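Local coordinates for oligopeptide-binding protein appA (Bacillus subtilis, PDB 1XOC) that binds oligopeptides outside the cell membrane as the solute-binding component of an ABC-type permease that can replace the Opp system in sporulation and genetic competence, at residues E31-S37 with A44-E49; F92-L98 with I158-I163; Y309-S313 with Y474-A478; I430-S434 with Y445-D451. All blocks are in the same frame, centred on the assembly; numbering follows the deposited sequence. Where two conformers were deposited one is given.

How the interactions relate
From the N terminus, interaction 1 closes first: the loop after strand 23-28 folds back on helix 43-52, which follows it directly. Interaction 2 then closes a longer loop, setting the turn that precedes helix 100-108 against the start of helix 161-164; it touches interaction 1 where Asn36 packs on Leu159. Interaction 3 spans the widest gap, bringing the loop after strand 306-307 to helix 463-480. Interaction 4 nests inside that loop and joins helix 428-431 to the start of helix 448-457. Interactions 3 and 4 meet through Phe431, packed on Pro311 and Ile477, and through the Lys476-Glu449 salt bridge; interaction 2 lies about 42 Å from interaction 3 between centres.

Interaction 1. Residues E31-S37 with A44-E49; sequences EPTLFNS and ASTDIE. With ZN (zinc ion), chain O.
Ser45 and Glu49, one helical turn apart, each receive a backbone N-H from the loop 31-37. Ser45 holds its hydroxyl beside its own backbone N (chi1 -58°), which aims OG at the loop; Thr33 N reaches OG in a nearly straight bond of 3.0 Å, and Asp42 holds the same hydroxyl from just before the helix. The Glu49 chain runs extended beyond CG and carries its carboxylate to the Asn36 backbone, where Asn36 N meets OE2 at 2.8 Å. This bond is bent, and the donor stands above the carboxylate plane; Ser40 OG also binds OE2. Beside these bonds the contact is apolar. Ile48 lays CG2, its branch anti to the backbone N, over one face of the Phe35 ring, 3.8 Å from the centroid, a CH-pi contact displaced toward the rim. Its other branch, CG1, meets Pro32 CG at 3.9 Å, while Pro32 CG also packs 4.1 Å from Ala44 CB. On a different side of the helix, Asp47 OD2 binds a zinc ion at 2.3 Å, with three waters on the metal. An alanine in place of Glu49 would probably leave Asn36 N and Ser40 OG without their shared acceptor and let this end of the loop move away from the helix. Side-chain oxygens of the helix thus take up two backbone N-H groups of the irregular loop, which is fixed to helix 43-52 by polar bonds together with hydrocarbon packing.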
loop_
_atom_site.group_PDB
_atom_site.type_symbol
_atom_site.label_atom_id
_atom_site.label_comp_id
_atom_site.label_asym_id
_atom_site.label_seq_id
_atom_site.Cartn_x
_atom_site.Cartn_y
_atom_site.Cartn_z
ATOM N N GLU A 31 6.369 -8.473 -8.434
ATOM C CA GLU A 31 6.766 -9.633 -7.638
ATOM C C GLU A 31 6.950 -9.270 -6.185
ATOM O O GLU A 31 7.558 -8.242 -5.889
ATOM C CB GLU A 31 8.068 -10.207 -8.174
ATOM C CG GLU A 31 8.426 -11.561 -7.611
ATOM C CD GLU A 31 9.495 -12.246 -8.419
ATOM O OE1 GLU A 31 10.181 -11.577 -9.239
ATOM O OE2 GLU A 31 9.652 -13.462 -8.209
ATOM N N PRO A 32 6.452 -10.123 -5.260
ATOM C CA PRO A 32 6.740 -9.881 -3.855
ATOM C C PRO A 32 8.220 -9.938 -3.493
ATOM O O PRO A 32 9.096 -10.446 -4.280
ATOM C CB PRO A 32 5.991 -11.014 -3.135
ATOM C CG PRO A 32 4.959 -11.468 -4.097
ATOM C CD PRO A 32 5.607 -11.329 -5.438
ATOM N N THR A 33 8.509 -9.461 -2.289
ATOM C CA THR A 33 9.855 -9.462 -1.732
ATOM C C THR A 33 9.985 -10.493 -0.607
ATOM O O THR A 33 10.899 -11.290 -0.582
ATOM C CB THR A 33 10.167 -8.070 -1.193
ATOM O OG1 THR A 33 10.224 -7.154 -2.278
ATOM C CG2 THR A 33 11.546 -8.005 -0.573
ATOM N N LEU A 34 9.048 -10.462 0.327
ATOM C CA LEU A 34 9.060 -11.415 1.407
ATOM C C LEU A 34 7.684 -11.472 2.069
ATOM O O LEU A 34 6.868 -10.622 1.832
ATOM C CB LEU A 34 10.137 -11.044 2.429
ATOM C CG LEU A 34 9.899 -9.959 3.480
ATOM C CD1 LEU A 34 10.981 -9.827 4.488
ATOM C CD2 LEU A 34 9.537 -8.636 2.944
ATOM N N PHE A 35 7.458 -12.476 2.905
ATOM C CA PHE A 35 6.146 -12.696 3.506
ATOM C C PHE A 35 6.259 -12.597 5.008
ATOM O O PHE A 35 6.443 -13.571 5.699
ATOM C CB PHE A 35 5.594 -14.058 3.101
ATOM C CG PHE A 35 5.815 -14.389 1.656
ATOM C CD1 PHE A 35 6.491 -15.520 1.291
ATOM C CD2 PHE A 35 5.360 -13.554 0.675
ATOM C CE1 PHE A 35 6.688 -15.812 -0.023
ATOM C CE2 PHE A 35 5.568 -13.848 -0.632
ATOM C CZ PHE A 35 6.238 -14.984 -0.974
ATOM N N ASN A 36 6.154 -11.374 5.477
ATOM C CA ASN A 36 6.276 -11.064 6.889
ATOM C C ASN A 36 5.831 -9.625 7.130
ATOM O O ASN A 36 6.460 -8.691 6.702
ATOM C CB ASN A 36 7.717 -11.248 7.371
ATOM C CG ASN A 36 7.847 -11.206 8.879
ATOM O OD1 ASN A 36 7.109 -10.458 9.554
ATOM N ND2 ASN A 36 8.776 -12.007 9.438
ATOM N N SER A 37 4.677 -9.445 7.768
ATOM C CA SER A 37 4.100 -8.127 7.891
ATOM C C SER A 37 4.962 -7.128 8.684
ATOM O O SER A 37 4.771 -5.913 8.565
ATOM C CB SER A 37 2.715 -8.235 8.489
ATOM O OG SER A 37 2.810 -8.599 9.832
ATOM N N ALA A 44 2.225 -6.374 -3.094
ATOM C CA ALA A 44 2.395 -7.718 -3.619
ATOM C C ALA A 44 2.756 -8.675 -2.486
ATOM O O ALA A 44 2.233 -9.796 -2.393
ATOM C CB ALA A 44 3.463 -7.718 -4.698
ATOM N N SER A 45 3.697 -8.264 -1.639
ATOM C CA SER A 45 4.030 -9.033 -0.426
ATOM C C SER A 45 2.799 -9.199 0.431
ATOM O O SER A 45 2.511 -10.292 0.883
ATOM C CB SER A 45 5.185 -8.381 0.343
ATOM O OG SER A 45 6.383 -8.250 -0.470
ATOM N N THR A 46 2.071 -8.130 0.611
ATOM C CA THR A 46 0.920 -8.172 1.493
ATOM C C THR A 46 -0.163 -9.138 0.951
ATOM O O THR A 46 -0.843 -9.834 1.717
ATOM C CB THR A 46 0.362 -6.766 1.756
ATOM O OG1 THR A 46 1.373 -5.967 2.380
ATOM C CG2 THR A 46 -0.825 -6.774 2.702
ATOM N N ASP A 47 -0.350 -9.178 -0.365
ATOM C CA ASP A 47 -1.303 -10.127 -0.963
ATOM C C ASP A 47 -1.008 -11.572 -0.544
ATOM O O ASP A 47 -1.946 -12.344 -0.237
ATOM C CB ASP A 47 -1.270 -10.087 -2.496
ATOM C CG ASP A 47 -1.982 -8.889 -3.098
ATOM O OD1 ASP A 47 -2.863 -8.258 -2.445
ATOM O OD2 ASP A 47 -1.659 -8.659 -4.291
ATOM N N ILE A 48 0.258 -11.964 -0.572
ATOM C CA ILE A 48 0.599 -13.337 -0.230
ATOM C C ILE A 48 0.449 -13.556 1.301
ATOM O O ILE A 48 -0.064 -14.599 1.746
ATOM C CB ILE A 48 1.985 -13.658 -0.720
ATOM C CG1 ILE A 48 2.078 -13.399 -2.217
ATOM C CG2 ILE A 48 2.345 -15.107 -0.370
ATOM C CD1 ILE A 48 1.262 -14.286 -3.065
ATOM N N GLU A 49 0.923 -12.589 2.098
ATOM C CA GLU A 49 0.800 -12.660 3.550
ATOM C C GLU A 49 -0.635 -12.908 4.016
ATOM O O GLU A 49 -0.879 -13.695 4.926
ATOM C CB GLU A 49 1.298 -11.336 4.168
ATOM C CG GLU A 49 2.798 -11.145 4.055
ATOM C CD GLU A 49 3.245 -9.732 4.378
ATOM O OE1 GLU A 49 2.403 -8.898 4.742
ATOM O OE2 GLU A 49 4.457 -9.431 4.274
HETATM ZN ZN ZN O . -3.024 -7.071 -5.274
HETATM O O HOH W 1 -3.882 -6.797 -7.533
HETATM O O HOH W 2 -3.591 -8.886 -6.683
HETATM O O HOH W 3 -1.448 -5.566 -4.952
#

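Interaction 2. Residues F92-L98 with I158-I163; sequences FHDGKEL and ILPKHI. With ZN (zinc ion), chain C.
His162 bonds through NE2 to Asp94 OD2 at 2.8 Å, the carboxylate oxygen using its syn lone pair and lying near the imidazole plane. Carboxylate and ring are almost coplanar, 24° apart. The other ring nitrogen, ND1, binds a zinc ion at 2.2 Å, and five waters complete the shell around the metal. Two of these waters also donate to Glu97 O, so the ion bridges both segments. Over one imidazole face Lys96 lays CD, 3.9 Å from the ring centroid in a CH-pi contact, while Pro160 CB lies over the opposite face toward the rim. Pro160 CB also sits above the centre of the Phe92 ring, 3.8 Å from its centroid, and His162 turns an edge toward the face of Phe92 in an offset edge-to-face pair with planes at 84°. Asp94 places CG between its backbone N and carbonyl carbon (chi1 58°), bringing the carboxylate to both the imidazole and Lys96 N; the latter donates to OD1 at 3.1 Å, an Asx turn overlapping the end of the type I beta turn from Phe92 to Gly95. An alanine at Asp94 would probably leave His162 NE2 without its acceptor and the ring freer to tilt on the zinc. On the second segment, Pro160 takes the N-cap position of helix 161-164. Deeper in, Leu98 CD1 meets Ile158 CG2 at 3.9 Å, and both side chains reach Leu69 of strand 65-76.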
loop_
_atom_site.group_PDB
_atom_site.type_symbol
_atom_site.label_atom_id
_atom_site.label_comp_id
_atom_site.label_asym_id
_atom_site.label_seq_id
_atom_site.Cartn_x
_atom_site.Cartn_y
_atom_site.Cartn_z
ATOM N N PHE A 92 -0.941 -23.939 12.983
ATOM C CA PHE A 92 -0.011 -23.603 11.925
ATOM C C PHE A 92 0.076 -24.738 10.881
ATOM O O PHE A 92 -0.321 -25.885 11.107
ATOM C CB PHE A 92 1.373 -23.308 12.487
ATOM C CG PHE A 92 1.480 -21.994 13.213
ATOM C CD1 PHE A 92 1.512 -21.948 14.594
ATOM C CD2 PHE A 92 1.569 -20.810 12.513
ATOM C CE1 PHE A 92 1.626 -20.741 15.234
ATOM C CE2 PHE A 92 1.663 -19.581 13.174
ATOM C CZ PHE A 92 1.706 -19.556 14.523
ATOM N N HIS A 93 0.638 -24.426 9.734
ATOM C CA HIS A 93 0.738 -25.401 8.636
ATOM C C HIS A 93 1.586 -26.636 8.971
ATOM O O HIS A 93 1.513 -27.641 8.259
ATOM C CB HIS A 93 1.255 -24.725 7.367
ATOM C CG HIS A 93 0.384 -23.597 6.895
ATOM N ND1 HIS A 93 0.895 -22.481 6.255
ATOM C CD2 HIS A 93 -0.961 -23.403 6.987
ATOM C CE1 HIS A 93 -0.101 -21.659 5.963
ATOM N NE2 HIS A 93 -1.237 -22.190 6.402
ATOM N N ASP A 94 2.355 -26.568 10.052
ATOM C CA ASP A 94 3.147 -27.716 10.527
ATOM C C ASP A 94 2.368 -28.590 11.510
ATOM O O ASP A 94 2.899 -29.599 12.032
ATOM C CB ASP A 94 4.461 -27.230 11.167
ATOM C CG ASP A 94 4.235 -26.277 12.322
ATOM O OD1 ASP A 94 3.079 -26.034 12.717
ATOM O OD2 ASP A 94 5.233 -25.764 12.890
ATOM N N GLY A 95 1.108 -28.247 11.744
ATOM C CA GLY A 95 0.248 -29.023 12.639
ATOM C C GLY A 95 0.249 -28.609 14.098
ATOM O O GLY A 95 -0.491 -29.168 14.904
ATOM N N LYS A 96 1.059 -27.611 14.431
ATOM C CA LYS A 96 1.182 -27.149 15.801
ATOM C C LYS A 96 0.208 -26.048 16.151
ATOM O O LYS A 96 -0.119 -25.189 15.339
ATOM C CB LYS A 96 2.611 -26.709 16.076
ATOM C CG LYS A 96 3.497 -27.896 16.375
ATOM C CD LYS A 96 4.883 -27.738 15.791
ATOM C CE LYS A 96 5.816 -28.819 16.278
ATOM N NZ LYS A 96 6.547 -28.438 17.525
ATOM N N GLU A 97 -0.242 -26.075 17.394
ATOM C CA GLU A 97 -1.279 -25.174 17.850
ATOM C C GLU A 97 -0.748 -23.757 17.960
ATOM O O GLU A 97 0.344 -23.543 18.489
ATOM C CB GLU A 97 -1.770 -25.625 19.223
ATOM C CG GLU A 97 -2.836 -24.735 19.907
ATOM C CD GLU A 97 -4.227 -25.259 19.745
ATOM O OE1 GLU A 97 -4.443 -25.969 18.735
ATOM O OE2 GLU A 97 -5.111 -24.960 20.599
ATOM N N LEU A 98 -1.534 -22.797 17.475
ATOM C CA LEU A 98 -1.221 -21.370 17.645
ATOM C C LEU A 98 -1.697 -20.966 19.022
ATOM O O LEU A 98 -2.850 -21.249 19.410
ATOM C CB LEU A 98 -1.921 -20.548 16.561
ATOM C CG LEU A 98 -1.644 -19.038 16.478
ATOM C CD1 LEU A 98 -1.897 -18.524 15.076
ATOM C CD2 LEU A 98 -2.486 -18.241 17.484
ATOM N N ILE A 158 0.407 -13.321 12.410
ATOM C CA ILE A 158 0.905 -14.037 13.571
ATOM C C ILE A 158 1.935 -15.103 13.127
ATOM O O ILE A 158 1.647 -16.021 12.325
ATOM C CB ILE A 158 -0.272 -14.640 14.430
ATOM C CG1 ILE A 158 -1.262 -13.554 14.866
ATOM C CG2 ILE A 158 0.292 -15.360 15.600
ATOM C CD1 ILE A 158 -0.664 -12.372 15.536
ATOM N N LEU A 159 3.131 -14.987 13.700
ATOM C CA LEU A 159 4.242 -15.874 13.358
ATOM C C LEU A 159 4.454 -16.963 14.413
ATOM O O LEU A 159 4.146 -16.758 15.590
ATOM C CB LEU A 159 5.526 -15.058 13.221
ATOM C CG LEU A 159 5.503 -13.879 12.241
ATOM C CD1 LEU A 159 6.802 -13.097 12.366
ATOM C CD2 LEU A 159 5.321 -14.355 10.821
ATOM N N PRO A 160 5.003 -18.130 14.016
ATOM C CA PRO A 160 5.238 -19.225 14.937
ATOM C C PRO A 160 6.519 -19.074 15.778
ATOM O O PRO A 160 7.647 -19.185 15.262
ATOM C CB PRO A 160 5.337 -20.439 14.008
ATOM C CG PRO A 160 5.820 -19.890 12.738
ATOM C CD PRO A 160 5.284 -18.506 12.631
ATOM N N LYS A 161 6.343 -18.866 17.077
ATOM C CA LYS A 161 7.452 -18.727 17.985
ATOM C C LYS A 161 8.303 -19.995 18.021
ATOM O O LYS A 161 9.527 -19.933 18.162
ATOM C CB LYS A 161 6.993 -18.394 19.389
ATOM C CG LYS A 161 8.118 -18.073 20.335
ATOM C CD LYS A 161 7.601 -17.721 21.720
ATOM C CE LYS A 161 8.723 -17.389 22.651
ATOM N NZ LYS A 161 8.271 -17.200 24.084
ATOM N N HIS A 162 7.673 -21.160 17.897
ATOM C CA HIS A 162 8.442 -22.396 17.956
ATOM C C HIS A 162 9.348 -22.570 16.759
ATOM O O HIS A 162 10.213 -23.451 16.749
ATOM C CB HIS A 162 7.540 -23.629 18.114
ATOM C CG HIS A 162 6.527 -23.799 17.033
ATOM N ND1 HIS A 162 5.194 -23.485 17.215
ATOM C CD2 HIS A 162 6.637 -24.279 15.772
ATOM C CE1 HIS A 162 4.531 -23.753 16.101
ATOM N NE2 HIS A 162 5.385 -24.220 15.204
ATOM N N ILE A 163 9.184 -21.709 15.750
ATOM C CA ILE A 163 10.146 -21.694 14.639
ATOM C C ILE A 163 11.144 -20.529 14.763
ATOM O O ILE A 163 12.371 -20.708 14.564
ATOM C CB ILE A 163 9.439 -21.636 13.266
ATOM C CG1 ILE A 163 8.495 -22.847 13.085
ATOM C CG2 ILE A 163 10.489 -21.591 12.130
ATOM C CD1 ILE A 163 7.730 -22.884 11.804
HETATM ZN ZN ZN C . 4.016 -23.102 19.080
HETATM O O HOH W 4 2.768 -24.857 19.101
HETATM O O HOH W 5 2.551 -22.263 18.220
HETATM O O HOH W 6 4.895 -21.310 19.303
HETATM O O HOH W 7 3.539 -22.822 21.261
HETATM O O HOH W 8 5.273 -24.101 20.575
#

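Interaction 3. Residues Y309-S313 with Y474-A478; sequences YIPES and YQKIA
Tyr474 takes most of the apolar contact, its ring lying against three successive residues of the loop 309-313. Ile310 comes over one face: CG2, the branch anti to its backbone N (CG1 takes chi1 -63°), stands 4.1 Å from the ring centroid in a CH-pi contact, displaced toward the rim, and the two side chains cross at about a right angle. Pro311 pushes CG between two residues of the helix, 3.9 Å from Tyr474 CD2 and equally far from Ile477 CG2. One turn on from Tyr474, Ala478 CB adds a looser contact with the carbonyl oxygen of Tyr309. Further packing closes round the proline, since Phe485 of strand 483-496 and Phe431 of helix 428-431 each touch both Pro311 and Ile477.

Polar groups skirt this surface, and no hydrogen bond joins the two segments. Glu312 approaches the phenol end with its aliphatic part, CB lying 3.6 Å from Tyr474 OH; that hydroxyl has a weak bond to Asn318 O. The Glu312 chain bends at chi2 (51°), and its carboxylate turns back to its own loop, where OE1 accepts from Ser313 N at 2.9 Å. Ile310 O is bound by Tyr488 OH from strand 483-496.

The backbone round the proline supplies the motif: Pro311 is the centre of an inverse gamma turn, closed by a weak bond from Glu312 N to Ile310 O. The contact is helix-to-loop packing, in which this turn fits its proline ring against helix 463-480 beside the sheet containing strand 483-496.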
loop_
_atom_site.group_PDB
_atom_site.type_symbol
_atom_site.label_atom_id
_atom_site.label_comp_id
_atom_site.label_asym_id
_atom_site.label_seq_id
_atom_site.Cartn_x
_atom_site.Cartn_y
_atom_site.Cartn_z
ATOM N N TYR A 309 -6.770 15.777 -5.325
ATOM C CA TYR A 309 -6.230 16.981 -4.709
ATOM C C TYR A 309 -5.938 16.829 -3.212
ATOM O O TYR A 309 -5.378 17.754 -2.605
ATOM C CB TYR A 309 -7.220 18.121 -4.879
ATOM C CG TYR A 309 -7.596 18.358 -6.300
ATOM C CD1 TYR A 309 -6.743 19.056 -7.143
ATOM C CD2 TYR A 309 -8.776 17.864 -6.826
ATOM C CE1 TYR A 309 -7.059 19.286 -8.470
ATOM C CE2 TYR A 309 -9.104 18.087 -8.180
ATOM C CZ TYR A 309 -8.229 18.805 -8.991
ATOM O OH TYR A 309 -8.520 19.040 -10.323
ATOM N N ILE A 310 -6.333 15.686 -2.639
ATOM C CA ILE A 310 -6.253 15.406 -1.206
ATOM C C ILE A 310 -5.560 14.053 -0.982
ATOM O O ILE A 310 -5.825 13.100 -1.718
ATOM C CB ILE A 310 -7.696 15.410 -0.635
ATOM C CG1 ILE A 310 -8.291 16.797 -0.818
ATOM C CG2 ILE A 310 -7.781 14.985 0.822
ATOM C CD1 ILE A 310 -9.753 16.826 -0.629
ATOM N N PRO A 311 -4.682 13.953 0.049
ATOM C CA PRO A 311 -3.992 12.689 0.351
ATOM C C PRO A 311 -4.875 11.675 1.089
ATOM O O PRO A 311 -4.476 11.093 2.107
ATOM C CB PRO A 311 -2.816 13.161 1.229
ATOM C CG PRO A 311 -3.363 14.296 1.950
ATOM C CD PRO A 311 -4.234 15.024 0.956
ATOM N N GLU A 312 -6.071 11.448 0.573
ATOM C CA GLU A 312 -6.992 10.485 1.184
ATOM C C GLU A 312 -7.979 10.043 0.121
ATOM O O GLU A 312 -8.248 10.765 -0.827
ATOM C CB GLU A 312 -7.731 11.115 2.361
ATOM C CG GLU A 312 -8.627 10.125 3.164
ATOM C CD GLU A 312 -7.892 8.835 3.585
ATOM O OE1 GLU A 312 -8.050 7.798 2.897
ATOM O OE2 GLU A 312 -7.160 8.877 4.607
ATOM N N SER A 313 -8.492 8.834 0.263
ATOM C CA SER A 313 -9.432 8.294 -0.703
ATOM C C SER A 313 -10.837 8.816 -0.413
ATOM O O SER A 313 -11.250 8.897 0.758
ATOM C CB SER A 313 -9.478 6.786 -0.561
ATOM O OG SER A 313 -10.435 6.246 -1.412
ATOM N N TYR A 474 -4.904 18.392 6.049
ATOM C CA TYR A 474 -5.075 18.391 4.599
ATOM C C TYR A 474 -4.685 19.717 3.952
ATOM O O TYR A 474 -4.024 19.725 2.920
ATOM C CB TYR A 474 -6.522 18.067 4.260
ATOM C CG TYR A 474 -6.941 16.664 4.604
ATOM C CD1 TYR A 474 -8.218 16.410 5.065
ATOM C CD2 TYR A 474 -6.080 15.576 4.418
ATOM C CE1 TYR A 474 -8.620 15.134 5.360
ATOM C CE2 TYR A 474 -6.477 14.296 4.718
ATOM C CZ TYR A 474 -7.749 14.085 5.164
ATOM O OH TYR A 474 -8.157 12.835 5.468
ATOM N N GLN A 475 -5.094 20.839 4.543
ATOM C CA GLN A 475 -4.681 22.143 4.034
ATOM C C GLN A 475 -3.170 22.279 3.954
ATOM O O GLN A 475 -2.648 22.766 2.967
ATOM C CB GLN A 475 -5.230 23.285 4.898
ATOM C CG GLN A 475 -6.698 23.568 4.687
ATOM C CD GLN A 475 -7.019 24.200 3.349
ATOM O OE1 GLN A 475 -8.186 24.267 2.965
ATOM N NE2 GLN A 475 -5.998 24.670 2.634
ATOM N N LYS A 476 -2.477 21.899 5.018
ATOM C CA LYS A 476 -1.024 22.051 5.062
ATOM C C LYS A 476 -0.337 21.141 4.046
ATOM O O LYS A 476 0.571 21.574 3.349
ATOM C CB LYS A 476 -0.479 21.805 6.467
ATOM C CG LYS A 476 -0.873 22.907 7.448
ATOM C CD LYS A 476 0.039 22.961 8.670
ATOM C CE LYS A 476 -0.267 24.174 9.544
ATOM N NZ LYS A 476 0.082 25.484 8.904
ATOM N N ILE A 477 -0.773 19.894 3.952
ATOM C CA ILE A 477 -0.179 18.976 2.970
ATOM C C ILE A 477 -0.445 19.469 1.548
ATOM O O ILE A 477 0.451 19.494 0.702
ATOM C CB ILE A 477 -0.678 17.530 3.184
ATOM C CG1 ILE A 477 -0.175 17.035 4.534
ATOM C CG2 ILE A 477 -0.189 16.592 2.058
ATOM C CD1 ILE A 477 -0.838 15.804 5.048
ATOM N N ALA A 478 -1.680 19.868 1.278
ATOM C CA ALA A 478 -2.017 20.436 -0.030
ATOM C C ALA A 478 -1.174 21.668 -0.357
ATOM O O ALA A 478 -0.593 21.756 -1.430
ATOM C CB ALA A 478 -3.492 20.759 -0.107
#

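Interaction 4. Residues I430-S434 with Y445-D451; sequences IFHSS and YKNAEAD. With ZN (zinc ion), chain K.
Asp451 OD1 accepts from Ser433 N at 3.0 Å in a nearly straight bond, with water 9, which accepts from Asn447 N, also lying 2.8 Å from OD1. The second carboxylate oxygen, OD2, accepts from Ser433 OG at 2.6 Å. Both serine donors come on the syn side and tilted out of the carboxylate plane; Ser433 carries OG between its backbone N and carbonyl carbon (chi1 66°), a torsion that swings the hydroxyl to OD2 while the backbone N holds OD1. His432 stacks on the same carboxylate, with planes 24° apart and OD1 3.5 Å above the centre of the imidazole. The methylenes of Lys446 run past Ser433 CB, with CD at 3.7 Å. Deeper in, the Tyr445 ring turns its edge to Phe431 O, CD2 standing 3.4 Å from that oxygen, while Phe431 CD1 meets Tyr445 CD2 at 3.9 Å. Tyr445 OH is held by Asp480 of helix 463-480. Glu449 binds a zinc ion through both carboxylate oxygens, OE1 also meeting Lys476 of helix 463-480. Asn447 begins helix 448-457 as its N-cap, OD1 accepting from Ala450 N at 3.0 Å and more weakly from Glu449 N: a capped helix start whose first turn, through Asp451, receives the chain leaving helix 428-431.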
loop_
_atom_site.group_PDB
_atom_site.type_symbol
_atom_site.label_atom_id
_atom_site.label_comp_id
_atom_site.label_asym_id
_atom_site.label_seq_id
_atom_site.Cartn_x
_atom_site.Cartn_y
_atom_site.Cartn_z
ATOM N N ILE A 430 2.941 8.524 6.803
ATOM C CA ILE A 430 3.500 8.920 5.518
ATOM C C ILE A 430 4.124 10.322 5.529
ATOM O O ILE A 430 5.107 10.550 4.839
ATOM C CB ILE A 430 2.398 8.820 4.414
ATOM C CG1 ILE A 430 1.996 7.336 4.218
ATOM C CG2 ILE A 430 2.870 9.423 3.116
ATOM C CD1 ILE A 430 0.774 7.150 3.290
ATOM N N PHE A 431 3.570 11.244 6.300
ATOM C CA PHE A 431 3.980 12.666 6.243
ATOM C C PHE A 431 4.607 13.265 7.497
ATOM O O PHE A 431 5.177 14.371 7.444
ATOM C CB PHE A 431 2.809 13.537 5.793
ATOM C CG PHE A 431 2.307 13.232 4.392
ATOM C CD1 PHE A 431 3.093 13.481 3.279
ATOM C CD2 PHE A 431 1.051 12.687 4.195
ATOM C CE1 PHE A 431 2.615 13.195 1.995
ATOM C CE2 PHE A 431 0.592 12.388 2.905
ATOM C CZ PHE A 431 1.385 12.676 1.817
ATOM N N HIS A 432 4.505 12.606 8.647
ATOM C CA HIS A 432 5.189 13.132 9.836
ATOM C C HIS A 432 6.723 12.994 9.658
ATOM O O HIS A 432 7.211 11.981 9.192
ATOM C CB HIS A 432 4.695 12.436 11.096
ATOM C CG HIS A 432 5.114 13.127 12.348
ATOM N ND1 HIS A 432 4.274 13.945 13.077
ATOM C CD2 HIS A 432 6.286 13.111 13.014
ATOM C CE1 HIS A 432 4.922 14.406 14.127
ATOM N NE2 HIS A 432 6.150 13.929 14.110
ATOM N N SER A 433 7.478 14.033 9.992
ATOM C CA SER A 433 8.929 14.023 9.754
ATOM C C SER A 433 9.697 12.963 10.538
ATOM O O SER A 433 10.823 12.602 10.180
ATOM C CB SER A 433 9.522 15.401 10.042
ATOM O OG SER A 433 9.427 15.741 11.394
ATOM N N SER A 434 9.120 12.492 11.633
ATOM C CA SER A 434 9.689 11.388 12.412
ATOM C C SER A 434 9.762 10.085 11.610
ATOM O O SER A 434 10.486 9.162 12.021
ATOM C CB SER A 434 8.885 11.145 13.700
ATOM O OG SER A 434 7.621 10.552 13.445
ATOM N N TYR A 445 9.741 14.920 3.600
ATOM C CA TYR A 445 8.854 16.026 3.897
ATOM C C TYR A 445 8.835 16.359 5.383
ATOM O O TYR A 445 8.677 15.495 6.226
ATOM C CB TYR A 445 7.436 15.659 3.451
ATOM C CG TYR A 445 6.400 16.675 3.841
ATOM C CD1 TYR A 445 6.428 17.944 3.328
ATOM C CD2 TYR A 445 5.383 16.350 4.725
ATOM C CE1 TYR A 445 5.459 18.880 3.681
ATOM C CE2 TYR A 445 4.404 17.255 5.062
ATOM C CZ TYR A 445 4.443 18.515 4.535
ATOM O OH TYR A 445 3.471 19.415 4.896
ATOM N N LYS A 446 8.990 17.643 5.704
ATOM C CA LYS A 446 8.854 18.111 7.077
ATOM C C LYS A 446 8.172 19.466 7.161
ATOM O O LYS A 446 8.713 20.468 6.686
ATOM C CB LYS A 446 10.212 18.221 7.755
ATOM C CG LYS A 446 10.121 18.938 9.102
ATOM C CD LYS A 446 11.275 18.605 10.005
ATOM C CE LYS A 446 11.038 19.142 11.394
ATOM N NZ LYS A 446 12.181 18.837 12.288
ATOM N N ASN A 447 7.010 19.503 7.803
ATOM C CA ASN A 447 6.376 20.760 8.165
ATOM C C ASN A 447 6.118 20.636 9.654
ATOM O O ASN A 447 5.291 19.839 10.061
ATOM C CB ASN A 447 5.086 20.976 7.354
ATOM C CG ASN A 447 4.299 22.179 7.795
ATOM O OD1 ASN A 447 4.334 22.555 8.957
ATOM N ND2 ASN A 447 3.580 22.803 6.862
ATOM N N ALA A 448 6.840 21.405 10.467
ATOM C CA ALA A 448 6.750 21.264 11.900
ATOM C C ALA A 448 5.332 21.519 12.421
ATOM O O ALA A 448 4.914 20.919 13.402
ATOM C CB ALA A 448 7.740 22.204 12.581
ATOM N N GLU A 449 4.598 22.420 11.778
ATOM C CA GLU A 449 3.234 22.716 12.192
ATOM C C GLU A 449 2.324 21.525 11.863
ATOM O O GLU A 449 1.497 21.121 12.665
ATOM C CB GLU A 449 2.751 24.039 11.575
ATOM C CG GLU A 449 3.576 25.255 12.046
ATOM C CD GLU A 449 2.955 26.611 11.664
ATOM O OE1 GLU A 449 1.826 26.616 11.116
ATOM O OE2 GLU A 449 3.582 27.686 11.914
ATOM N N ALA A 450 2.522 20.924 10.706
ATOM C CA ALA A 450 1.779 19.721 10.342
ATOM C C ALA A 450 2.125 18.546 11.267
ATOM O O ALA A 450 1.240 17.766 11.648
ATOM C CB ALA A 450 2.049 19.342 8.894
ATOM N N ASP A 451 3.409 18.421 11.624
ATOM C CA ASP A 451 3.862 17.372 12.555
ATOM C C ASP A 451 3.039 17.419 13.837
ATOM O O ASP A 451 2.502 16.416 14.288
ATOM C CB ASP A 451 5.331 17.577 12.945
ATOM C CG ASP A 451 6.317 17.043 11.915
ATOM O OD1 ASP A 451 5.898 16.349 10.965
ATOM O OD2 ASP A 451 7.532 17.310 12.103
HETATM ZN ZN ZN K . 1.405 28.489 11.569
HETATM O O HOH W 9 5.791 17.000 8.280
HETATM O O HOH W 10 1.389 29.275 13.426
#